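Local coordinates for protein Cow rumen GH26 endo-mannanase (Metagenome, PDB 6UEH) that probably hydrolyses internal beta-1,4-mannosidic bonds of mannans such as galactomannan, as an endo-mannanase of glycoside hydrolase family 26 with an accessory domain, at residues Asn211-Trp216 with Asn282-Glu287. Sequence-based numbering, arbitrary orientation.
Sequences NPLYGW and NDYWNE
Pro-212 and Leu-213 form a small apolar contact with Tyr-284 and Glu-287 in the catalytic (beta/alpha)8 barrel of this GH26 enzyme. It joins the loop between strand 202-206 and helix 220-230 to the early turns of helix 280-301. No hydrogen bond links the two segments, and together they bury 212 Å². The Tyr-284 ring reaches across from the helix because CG stands anti to the backbone N (chi1 174°). Its CE1 and OH do much of the touching. Leu-213 CG lies 3.6 Å from Tyr-284 CE1, and the leucine branch crosses the tyrosine at about a right angle. Leu-213 CD1 comes closer still, 3.2 Å from Tyr-284 OH. Pro-212 CG approaches Tyr-284 CE1 to 3.9 Å, and Pro-212 CD lies near the hydroxyl. That OH is hydrogen-bonded to the backbone O of Asn-242, which ties the end of the ring to the loop before strand 243-244. With an alanine here, Pro-212 and Leu-213 would probably lose the ring they rest on, and the Asn-242 carbonyl its hydroxyl mate. Glu-287, one turn on, meets the same CB and CG of Pro-212 as the tyrosine does. Its CB lies 3.9 Å from Pro-212 CG, while Glu-287 OE1 comes within 3.7 Å of Pro-212 CB. Ala-288 and Met-291 also touch the proline, and Leu-213 packs on Tyr-250, Pro-244 and Cys-261. The loop is shaped by an Asx turn at Asn-211. OD1 of Asn-211 takes two backbone N-H groups, from Leu-213 and Tyr-214. The bond from Tyr-214 N is the straighter, at 171°. The amide ND2 of Asn-211 bonds to Met-208 O and sits 3.3 Å above the plane of the Tyr-214 ring, offset toward its rim.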
ATOM      1  N   ASN A 211      11.103   9.361 -23.742  1.00 18.20           N
ATOM      2  CA  ASN A 211      10.567  10.700 -23.487  1.00 18.70           C
ATOM      3  C   ASN A 211      10.995  11.710 -24.562  1.00 18.71           C
ATOM      4  O   ASN A 211      11.930  11.453 -25.317  1.00 18.62           O
ATOM      5  CB  ASN A 211      11.010  11.178 -22.101  1.00 17.89           C
ATOM      6  CG  ASN A 211      12.497  11.449 -22.028  1.00 18.16           C
ATOM      7  OD1 ASN A 211      12.965  12.513 -22.438  1.00 17.88           O
ATOM      8  ND2 ASN A 211      13.250  10.491 -21.497  1.00 17.63           N
ATOM      9  N   PRO A 212      10.303  12.861 -24.640  1.00 18.90           N
ATOM     10  CA  PRO A 212      10.616  13.843 -25.689  1.00 19.33           C
ATOM     11  C   PRO A 212      11.828  14.739 -25.414  1.00 21.03           C
ATOM     12  O   PRO A 212      12.139  15.584 -26.255  1.00 22.84           O
ATOM     13  CB  PRO A 212       9.343  14.702 -25.754  1.00 18.94           C
ATOM     14  CG  PRO A 212       8.288  13.911 -25.046  1.00 19.42           C
ATOM     15  CD  PRO A 212       9.023  13.168 -23.983  1.00 19.18           C
ATOM     16  N   LEU A 213      12.495  14.561 -24.278  1.00 20.95           N
ATOM     17  CA  LEU A 213      13.567  15.469 -23.872  1.00 21.35           C
ATOM     18  C   LEU A 213      14.962  14.914 -24.145  1.00 21.59           C
ATOM     19  O   LEU A 213      15.802  15.585 -24.745  1.00 21.68           O
ATOM     20  CB  LEU A 213      13.431  15.804 -22.386  1.00 21.58           C
ATOM     21  CG  LEU A 213      12.132  16.510 -21.994  1.00 20.68           C
ATOM     22  CD1 LEU A 213      12.054  16.711 -20.490  1.00 20.84           C
ATOM     23  CD2 LEU A 213      12.009  17.843 -22.719  1.00 20.50           C
ATOM     24  N   TYR A 214      15.204  13.691 -23.688  1.00 21.26           N
ATOM     25  CA  TYR A 214      16.494  13.036 -23.866  1.00 21.37           C
ATOM     26  C   TYR A 214      16.273  11.578 -24.250  1.00 22.09           C
ATOM     27  O   TYR A 214      17.107  10.714 -23.976  1.00 22.82           O
ATOM     28  CB  TYR A 214      17.331  13.137 -22.587  1.00 21.91           C
ATOM     29  CG  TYR A 214      16.606  12.667 -21.342  1.00 21.03           C
ATOM     30  CD1 TYR A 214      15.812  13.539 -20.607  1.00 20.80           C
ATOM     31  CD2 TYR A 214      16.712  11.354 -20.905  1.00 21.25           C
ATOM     32  CE1 TYR A 214      15.145  13.117 -19.472  1.00 21.29           C
ATOM     33  CE2 TYR A 214      16.047  10.920 -19.767  1.00 20.90           C
ATOM     34  CZ  TYR A 214      15.266  11.807 -19.055  1.00 21.72           C
ATOM     35  OH  TYR A 214      14.600  11.384 -17.924  1.00 23.26           O
ATOM     36  N   GLY A 215      15.139  11.322 -24.893  1.00 21.91           N
ATOM     37  CA  GLY A 215      14.695   9.971 -25.176  1.00 22.17           C
ATOM     38  C   GLY A 215      15.651   9.118 -25.982  1.00 23.06           C
ATOM     39  O   GLY A 215      16.323   9.598 -26.896  1.00 23.69           O
ATOM     40  N   TRP A 216      15.716   7.841 -25.623  1.00 22.52           N
ATOM     41  CA  TRP A 216      16.479   6.860 -26.381  1.00 23.52           C
ATOM     42  C   TRP A 216      15.784   5.509 -26.271  1.00 23.00           C
ATOM     43  O   TRP A 216      14.635   5.436 -25.830  1.00 22.06           O
ATOM     44  CB  TRP A 216      17.934   6.790 -25.898  1.00 25.46           C
ATOM     45  CG  TRP A 216      18.127   6.591 -24.414  1.00 24.94           C
ATOM     46  CD1 TRP A 216      17.786   7.459 -23.414  1.00 23.70           C
ATOM     47  CD2 TRP A 216      18.748   5.468 -23.772  1.00 24.71           C
ATOM     48  NE1 TRP A 216      18.137   6.937 -22.192  1.00 23.28           N
ATOM     49  CE2 TRP A 216      18.730   5.717 -22.383  1.00 24.01           C
ATOM     50  CE3 TRP A 216      19.308   4.272 -24.235  1.00 25.18           C
ATOM     51  CZ2 TRP A 216      19.252   4.816 -21.455  1.00 24.61           C
ATOM     52  CZ3 TRP A 216      19.827   3.378 -23.310  1.00 25.63           C
ATOM     53  CH2 TRP A 216      19.794   3.655 -21.938  1.00 25.63           C
ATOM     54  N   ASN A 282       0.512  21.202 -21.450  1.00 20.66           N
ATOM     55  CA  ASN A 282      -0.356  20.204 -22.058  1.00 19.40           C
ATOM     56  C   ASN A 282       0.256  19.606 -23.320  1.00 19.30           C
ATOM     57  O   ASN A 282       0.144  18.404 -23.563  1.00 18.87           O
ATOM     58  CB  ASN A 282      -1.721  20.815 -22.378  1.00 19.94           C
ATOM     59  CG  ASN A 282      -2.675  19.818 -23.000  1.00 19.93           C
ATOM     60  OD1 ASN A 282      -3.033  19.933 -24.172  1.00 20.47           O
ATOM     61  ND2 ASN A 282      -3.093  18.829 -22.217  1.00 18.11           N
ATOM     62  N   ASP A 283       0.903  20.451 -24.119  1.00 20.56           N
ATOM     63  CA  ASP A 283       1.555  19.995 -25.340  1.00 21.05           C
ATOM     64  C   ASP A 283       2.697  19.029 -25.030  1.00 20.01           C
ATOM     65  O   ASP A 283       2.850  18.009 -25.704  1.00 18.88           O
ATOM     66  CB  ASP A 283       2.077  21.182 -26.153  1.00 22.44           C
ATOM     67  CG  ASP A 283       0.970  21.938 -26.868  1.00 23.67           C
ATOM     68  OD1 ASP A 283      -0.138  21.380 -27.027  1.00 23.96           O
ATOM     69  OD2 ASP A 283       1.216  23.089 -27.284  1.00 24.80           O
ATOM     70  N   TYR A 284       3.497  19.349 -24.013  1.00 18.53           N
ATOM     71  CA  TYR A 284       4.579  18.451 -23.616  1.00 17.19           C
ATOM     72  C   TYR A 284       4.027  17.141 -23.071  1.00 15.80           C
ATOM     73  O   TYR A 284       4.475  16.062 -23.459  1.00 16.16           O
ATOM     74  CB  TYR A 284       5.496  19.082 -22.564  1.00 16.50           C
ATOM     75  CG  TYR A 284       6.511  18.079 -22.063  1.00 16.87           C
ATOM     76  CD1 TYR A 284       7.599  17.721 -22.850  1.00 18.67           C
ATOM     77  CD2 TYR A 284       6.359  17.456 -20.830  1.00 15.99           C
ATOM     78  CE1 TYR A 284       8.518  16.789 -22.417  1.00 20.14           C
ATOM     79  CE2 TYR A 284       7.277  16.519 -20.386  1.00 16.36           C
ATOM     80  CZ  TYR A 284       8.353  16.190 -21.184  1.00 18.97           C
ATOM     81  OH  TYR A 284       9.270  15.257 -20.752  1.00 19.83           O
ATOM     82  N   TRP A 285       3.065  17.255 -22.158  1.00 14.73           N
ATOM     83  CA  TRP A 285       2.421  16.105 -21.531  1.00 16.45           C
ATOM     84  C   TRP A 285       1.866  15.162 -22.598  1.00 15.62           C
ATOM     85  O   TRP A 285       2.044  13.947 -22.519  1.00 16.31           O
ATOM     86  CB  TRP A 285       1.322  16.597 -20.573  1.00 14.96           C
ATOM     87  CG  TRP A 285       0.553  15.553 -19.791  1.00 15.11           C
ATOM     88  CD1 TRP A 285      -0.803  15.491 -19.641  1.00 16.19           C
ATOM     89  CD2 TRP A 285       1.087  14.460 -19.026  1.00 16.59           C
ATOM     90  NE1 TRP A 285      -1.149  14.426 -18.847  1.00 17.98           N
ATOM     91  CE2 TRP A 285      -0.009  13.776 -18.457  1.00 17.81           C
ATOM     92  CE3 TRP A 285       2.380  13.988 -18.774  1.00 16.40           C
ATOM     93  CZ2 TRP A 285       0.150  12.646 -17.656  1.00 18.61           C
ATOM     94  CZ3 TRP A 285       2.534  12.866 -17.977  1.00 18.47           C
ATOM     95  CH2 TRP A 285       1.424  12.207 -17.429  1.00 19.21           C
ATOM     96  N   ASN A 286       1.228  15.732 -23.616  1.00 18.62           N
ATOM     97  CA  ASN A 286       0.690  14.934 -24.715  1.00 21.24           C
ATOM     98  C   ASN A 286       1.773  14.234 -25.530  1.00 22.98           C
ATOM     99  O   ASN A 286       1.587  13.096 -25.961  1.00 20.36           O
ATOM    100  CB  ASN A 286      -0.172  15.803 -25.631  1.00 18.67           C
ATOM    101  CG  ASN A 286      -1.541  16.082 -25.043  1.00 18.64           C
ATOM    102  OD1 ASN A 286      -2.048  15.306 -24.232  1.00 18.39           O
ATOM    103  ND2 ASN A 286      -2.148  17.191 -25.448  1.00 19.43           N
ATOM    104  N   GLU A 287       2.900  14.910 -25.744  1.00 18.93           N
ATOM    105  CA  GLU A 287       4.022  14.303 -26.457  1.00 21.84           C
ATOM    106  C   GLU A 287       4.595  13.130 -25.672  1.00 17.90           C
ATOM    107  O   GLU A 287       4.928  12.093 -26.245  1.00 17.63           O
ATOM    108  CB  GLU A 287       5.124  15.330 -26.727  1.00 25.20           C
ATOM    109  CG  GLU A 287       4.796  16.344 -27.804  1.00 29.95           C
ATOM    110  CD  GLU A 287       6.011  17.158 -28.213  1.00 34.39           C
ATOM    111  OE1 GLU A 287       7.142  16.724 -27.908  1.00 35.62           O
ATOM    112  OE2 GLU A 287       5.838  18.226 -28.836  1.00 36.68           O
TER